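Long-range contact in putative succinylglutamate desuccinylase / aspartoacylase (Shewanella amazonensis, PDB 3FMC), which is a putative zinc-dependent hydrolase of the succinylglutamate desuccinylase/aspartoacylase family, probably acting on ester or related bonds: residues Val47-Leu60 / Arg248-Leu262. Sequence-based numbering, arbitrary orientation. Where two conformers were deposited one is given.
Sequences VQGNAVIYQLMKLL and RIDLDDALEDAEGIL
The side-chain amide of Gln-48 grips the backbone N and O of Asp-250 where two helices of the zinc-exopeptidase-like catalytic domain meet. OE1 accepts from Asp-250 N at 2.9 Å and NE2 donates to Asp-250 O at 3.0 Å, so an amide, donor and acceptor in one flat group, suits the backbone of this N-cap of helix 251-267, whose side chain accepts from Asp-253 N. With CG anti to the backbone N (chi1 176°) and a bend at chi2, Gln-48 CD lies over one face of the Arg-248 guanidinium, the planes 50° apart; a hydrogen bond to Ser-245 O and a salt bridge to Asp-253 OD2 hold the guanidinium. A leucine in place of Gln-48 would probably leave Asp-250 N without its acceptor and take one donor from the water shared with Asp-253 and Asp-257.

The axes approach to 8.0 Å at a crossing angle of -61°, which the small Ala-51, Ala-254 and Ala-258 in the middle allow: Ala-254 CB lies 3.6 Å from Ala-51 CB. Branched Val-52 fills the hole beside them, with CG1 against Ile-261 and CG2 against Asp-257. Farther along, Leu-59 CD1 wedges between Leu-255 and Leu-262. At the partly exposed side, Gln-55 NE2 reaches Leu-251 O at 3.1 Å from above the carbonyl plane, opposite the face used by Leu-255 N.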
loop_
_atom_site.group_PDB
_atom_site.type_symbol
_atom_site.label_atom_id
_atom_site.label_comp_id
_atom_site.label_asym_id
_atom_site.label_seq_id
_atom_site.Cartn_x
_atom_site.Cartn_y
_atom_site.Cartn_z
ATOM N N VAL C 47 -14.933 5.018 10.885
ATOM C CA VAL C 47 -14.769 5.376 12.284
ATOM C C VAL C 47 -15.976 6.048 12.931
ATOM O O VAL C 47 -16.062 6.076 14.130
ATOM C CB VAL C 47 -13.460 6.198 12.510
ATOM C CG1 VAL C 47 -12.196 5.318 12.169
ATOM C CG2 VAL C 47 -13.437 7.528 11.729
ATOM N N GLN C 48 -16.924 6.567 12.145
ATOM C CA GLN C 48 -18.062 7.260 12.756
ATOM C C GLN C 48 -18.872 6.371 13.702
ATOM O O GLN C 48 -19.495 6.855 14.659
ATOM C CB GLN C 48 -18.931 7.874 11.649
ATOM C CG GLN C 48 -20.244 8.560 12.162
ATOM C CD GLN C 48 -20.035 9.881 12.803
ATOM O OE1 GLN C 48 -18.952 10.213 13.297
ATOM N NE2 GLN C 48 -21.101 10.659 12.847
ATOM N N GLY C 49 -18.892 5.062 13.451
ATOM C CA GLY C 49 -19.585 4.130 14.320
ATOM C C GLY C 49 -19.117 4.162 15.772
ATOM O O GLY C 49 -19.903 3.878 16.675
ATOM N N ASN C 50 -17.859 4.521 16.000
ATOM C CA ASN C 50 -17.346 4.702 17.364
ATOM C C ASN C 50 -18.040 5.901 18.033
ATOM O O ASN C 50 -18.383 5.862 19.246
ATOM C CB ASN C 50 -15.827 4.921 17.359
ATOM C CG ASN C 50 -15.083 3.710 16.797
ATOM O OD1 ASN C 50 -15.319 2.609 17.241
ATOM N ND2 ASN C 50 -14.271 3.910 15.766
ATOM N N ALA C 51 -18.215 6.965 17.257
ATOM C CA ALA C 51 -18.872 8.191 17.747
ATOM C C ALA C 51 -20.327 7.869 18.045
ATOM O O ALA C 51 -20.909 8.407 19.029
ATOM C CB ALA C 51 -18.766 9.359 16.679
ATOM N N VAL C 52 -20.917 6.999 17.230
ATOM C CA VAL C 52 -22.324 6.576 17.473
ATOM C C VAL C 52 -22.440 5.759 18.777
ATOM O O VAL C 52 -23.359 5.966 19.605
ATOM C CB VAL C 52 -22.959 5.877 16.241
ATOM C CG1 VAL C 52 -24.361 5.355 16.587
ATOM C CG2 VAL C 52 -23.013 6.825 15.016
ATOM N N ILE C 53 -21.510 4.824 18.982
ATOM C CA ILE C 53 -21.483 4.021 20.197
ATOM C C ILE C 53 -21.255 4.932 21.410
ATOM O O ILE C 53 -21.941 4.812 22.457
ATOM C CB ILE C 53 -20.456 2.860 20.100
ATOM C CG1 ILE C 53 -20.996 1.770 19.143
ATOM C CG2 ILE C 53 -20.129 2.262 21.459
ATOM C CD1 ILE C 53 -20.072 0.525 18.962
ATOM N N TYR C 54 -20.343 5.875 21.264
ATOM C CA TYR C 54 -20.063 6.826 22.326
ATOM C C TYR C 54 -21.364 7.561 22.739
ATOM O O TYR C 54 -21.734 7.594 23.904
ATOM C CB TYR C 54 -19.035 7.839 21.841
ATOM C CG TYR C 54 -18.807 8.974 22.806
ATOM C CD1 TYR C 54 -18.052 8.774 23.972
ATOM C CD2 TYR C 54 -19.342 10.235 22.571
ATOM C CE1 TYR C 54 -17.853 9.780 24.862
ATOM C CE2 TYR C 54 -19.143 11.249 23.468
ATOM C CZ TYR C 54 -18.402 11.015 24.618
ATOM O OH TYR C 54 -18.172 12.035 25.496
ATOM N N GLN C 55 -22.018 8.188 21.775
ATOM C CA GLN C 55 -23.228 8.957 22.069
ATOM C C GLN C 55 -24.327 8.065 22.622
ATOM O O GLN C 55 -25.050 8.492 23.535
ATOM C CB GLN C 55 -23.727 9.718 20.846
ATOM C CG GLN C 55 -22.788 10.816 20.316
ATOM C CD GLN C 55 -22.734 12.029 21.175
ATOM O OE1 GLN C 55 -22.902 11.935 22.373
ATOM N NE2 GLN C 55 -22.424 13.152 20.594
ATOM N N LEU C 56 -24.460 6.851 22.106
ATOM C CA LEU C 56 -25.488 5.933 22.564
ATOM C C LEU C 56 -25.229 5.585 24.029
ATOM O O LEU C 56 -26.148 5.590 24.866
ATOM C CB LEU C 56 -25.553 4.680 21.689
ATOM C CG LEU C 56 -26.669 3.657 21.971
ATOM C CD1 LEU C 56 -28.087 4.336 21.856
ATOM C CD2 LEU C 56 -26.526 2.453 21.021
HETATM N N MSE C 57 -23.978 5.275 24.366
HETATM C CA MSE C 57 -23.684 4.955 25.749
HETATM C C MSE C 57 -23.962 6.147 26.680
HETATM O O MSE C 57 -24.475 5.956 27.791
HETATM C CB MSE C 57 -22.247 4.453 25.893
HETATM C CG MSE C 57 -22.084 3.119 25.253
HETATM SE SE MSE C 57 -20.320 2.284 25.575
HETATM C CE MSE C 57 -19.145 3.638 25.011
ATOM N N LYS C 58 -23.627 7.351 26.258
ATOM C CA LYS C 58 -23.891 8.547 27.073
ATOM C C LYS C 58 -25.395 8.709 27.340
ATOM O O LYS C 58 -25.804 9.094 28.454
ATOM C CB LYS C 58 -23.391 9.820 26.398
ATOM C CG LYS C 58 -21.910 9.888 26.161
ATOM C CD LYS C 58 -21.080 9.771 27.389
ATOM C CE LYS C 58 -20.911 11.022 28.150
ATOM N NZ LYS C 58 -19.808 10.736 29.147
ATOM N N LEU C 59 -26.200 8.444 26.307
ATOM C CA LEU C 59 -27.677 8.501 26.435
ATOM C C LEU C 59 -28.220 7.374 27.311
ATOM O O LEU C 59 -29.071 7.600 28.168
ATOM C CB LEU C 59 -28.325 8.431 25.049
ATOM C CG LEU C 59 -28.265 9.682 24.195
ATOM C CD1 LEU C 59 -28.660 9.404 22.756
ATOM C CD2 LEU C 59 -29.116 10.747 24.806
ATOM N N LEU C 60 -27.715 6.160 27.101
ATOM C CA LEU C 60 -28.176 4.975 27.806
ATOM C C LEU C 60 -27.987 5.102 29.299
ATOM O O LEU C 60 -28.745 4.522 30.070
ATOM C CB LEU C 60 -27.521 3.720 27.310
ATOM C CG LEU C 60 -28.102 3.178 26.006
ATOM C CD1 LEU C 60 -27.130 2.086 25.490
ATOM C CD2 LEU C 60 -29.541 2.648 26.168
ATOM N N ARG C 248 -14.160 10.045 9.055
ATOM C CA ARG C 248 -14.731 11.210 9.668
ATOM C C ARG C 248 -15.385 10.874 10.989
ATOM O O ARG C 248 -15.939 9.783 11.160
ATOM C CB ARG C 248 -15.800 11.762 8.745
ATOM C CG ARG C 248 -16.842 10.771 8.425
ATOM C CD ARG C 248 -17.990 11.357 7.650
ATOM N NE ARG C 248 -19.058 11.877 8.484
ATOM C CZ ARG C 248 -20.057 11.169 9.018
ATOM N NH1 ARG C 248 -20.167 9.842 8.865
ATOM N NH2 ARG C 248 -20.971 11.833 9.724
ATOM N N ILE C 249 -15.306 11.836 11.908
ATOM C CA ILE C 249 -15.974 11.775 13.215
ATOM C C ILE C 249 -16.790 13.070 13.259
ATOM O O ILE C 249 -16.252 14.136 12.989
ATOM C CB ILE C 249 -14.992 11.796 14.376
ATOM C CG1 ILE C 249 -14.174 10.482 14.393
ATOM C CG2 ILE C 249 -15.716 12.016 15.747
ATOM C CD1 ILE C 249 -14.989 9.176 14.627
ATOM N N ASP C 250 -18.089 12.935 13.484
ATOM C CA ASP C 250 -18.994 14.092 13.623
ATOM C C ASP C 250 -19.912 13.752 14.798
ATOM O O ASP C 250 -20.869 13.013 14.682
ATOM C CB ASP C 250 -19.746 14.371 12.337
ATOM C CG ASP C 250 -20.701 15.535 12.446
ATOM O OD1 ASP C 250 -21.148 15.859 13.544
ATOM O OD2 ASP C 250 -21.009 16.121 11.405
ATOM N N LEU C 251 -19.565 14.272 15.960
ATOM C CA LEU C 251 -20.297 13.936 17.199
ATOM C C LEU C 251 -21.762 14.367 17.174
ATOM O O LEU C 251 -22.645 13.599 17.569
ATOM C CB LEU C 251 -19.556 14.466 18.428
ATOM C CG LEU C 251 -18.278 13.685 18.754
ATOM C CD1 LEU C 251 -17.414 14.479 19.757
ATOM C CD2 LEU C 251 -18.666 12.355 19.280
ATOM N N ASP C 252 -22.052 15.528 16.614
ATOM C CA ASP C 252 -23.457 15.943 16.517
ATOM C C ASP C 252 -24.249 15.019 15.625
ATOM O O ASP C 252 -25.393 14.641 15.932
ATOM C CB ASP C 252 -23.581 17.353 15.936
ATOM C CG ASP C 252 -23.186 18.427 16.913
ATOM O OD1 ASP C 252 -23.111 18.149 18.121
ATOM O OD2 ASP C 252 -22.960 19.555 16.446
ATOM N N ASP C 253 -23.663 14.663 14.482
ATOM C CA ASP C 253 -24.366 13.753 13.578
ATOM C C ASP C 253 -24.555 12.369 14.233
ATOM O O ASP C 253 -25.604 11.736 14.105
ATOM C CB ASP C 253 -23.603 13.655 12.247
ATOM C CG ASP C 253 -24.474 13.163 11.114
ATOM O OD1 ASP C 253 -25.673 13.510 11.107
ATOM O OD2 ASP C 253 -23.938 12.485 10.208
ATOM N N ALA C 254 -23.535 11.901 14.955
ATOM C CA ALA C 254 -23.597 10.619 15.680
ATOM C C ALA C 254 -24.714 10.609 16.758
ATOM O O ALA C 254 -25.316 9.568 17.047
ATOM C CB ALA C 254 -22.229 10.320 16.312
ATOM N N LEU C 255 -24.981 11.761 17.355
ATOM C CA LEU C 255 -26.085 11.884 18.324
ATOM C C LEU C 255 -27.425 11.576 17.645
ATOM O O LEU C 255 -28.260 10.842 18.190
ATOM C CB LEU C 255 -26.080 13.266 18.969
ATOM C CG LEU C 255 -27.073 13.451 20.134
ATOM C CD1 LEU C 255 -26.955 12.348 21.274
ATOM C CD2 LEU C 255 -26.898 14.890 20.621
ATOM N N GLU C 256 -27.646 12.140 16.466
ATOM C CA GLU C 256 -28.863 11.849 15.695
ATOM C C GLU C 256 -29.011 10.356 15.439
ATOM O O GLU C 256 -30.078 9.771 15.625
ATOM C CB GLU C 256 -28.855 12.620 14.357
ATOM C CG GLU C 256 -29.791 12.014 13.300
ATOM C CD GLU C 256 -29.886 12.836 12.031
ATOM O OE1 GLU C 256 -30.333 13.995 12.128
ATOM O OE2 GLU C 256 -29.556 12.304 10.938
ATOM N N ASP C 257 -27.921 9.716 15.025
ATOM C CA ASP C 257 -27.966 8.282 14.766
ATOM C C ASP C 257 -28.330 7.510 16.056
ATOM O O ASP C 257 -29.146 6.583 16.053
ATOM C CB ASP C 257 -26.596 7.791 14.283
ATOM C CG ASP C 257 -26.145 8.469 13.018
ATOM O OD1 ASP C 257 -27.006 8.879 12.185
ATOM O OD2 ASP C 257 -24.918 8.608 12.845
ATOM N N ALA C 258 -27.687 7.884 17.154
ATOM C CA ALA C 258 -27.940 7.220 18.452
ATOM C C ALA C 258 -29.415 7.387 18.873
ATOM O O ALA C 258 -30.039 6.452 19.402
ATOM C CB ALA C 258 -27.006 7.808 19.505
ATOM N N GLU C 259 -29.994 8.550 18.565
ATOM C CA GLU C 259 -31.407 8.817 18.922
ATOM C C GLU C 259 -32.348 7.906 18.139
ATOM O O GLU C 259 -33.350 7.389 18.660
ATOM C CB GLU C 259 -31.707 10.308 18.764
ATOM C CG GLU C 259 -31.072 11.159 19.863
ATOM C CD GLU C 259 -31.133 12.673 19.563
ATOM O OE1 GLU C 259 -31.528 13.069 18.441
ATOM O OE2 GLU C 259 -30.749 13.471 20.438
ATOM N N GLY C 260 -32.006 7.629 16.888
ATOM C CA GLY C 260 -32.767 6.667 16.097
ATOM C C GLY C 260 -32.674 5.252 16.632
ATOM O O GLY C 260 -33.651 4.540 16.694
ATOM N N ILE C 261 -31.464 4.821 16.984
ATOM C CA ILE C 261 -31.260 3.506 17.578
ATOM C C ILE C 261 -32.123 3.405 18.840
ATOM O O ILE C 261 -32.794 2.403 19.050
ATOM C CB ILE C 261 -29.784 3.275 17.911
ATOM C CG1 ILE C 261 -28.970 3.178 16.598
ATOM C CG2 ILE C 261 -29.613 1.998 18.757
ATOM C CD1 ILE C 261 -27.456 3.077 16.759
ATOM N N LEU C 262 -32.126 4.440 19.653
ATOM C CA LEU C 262 -32.982 4.424 20.869
ATOM C C LEU C 262 -34.452 4.211 20.543
ATOM O O LEU C 262 -35.147 3.497 21.283
ATOM C CB LEU C 262 -32.795 5.682 21.696
ATOM C CG LEU C 262 -31.588 5.874 22.603
ATOM C CD1 LEU C 262 -31.665 7.324 23.158
ATOM C CD2 LEU C 262 -31.604 4.847 23.711
HETATM O O HOH W 1 -16.422 7.756 9.439
HETATM O O HOH W 2 -23.319 9.816 11.139
#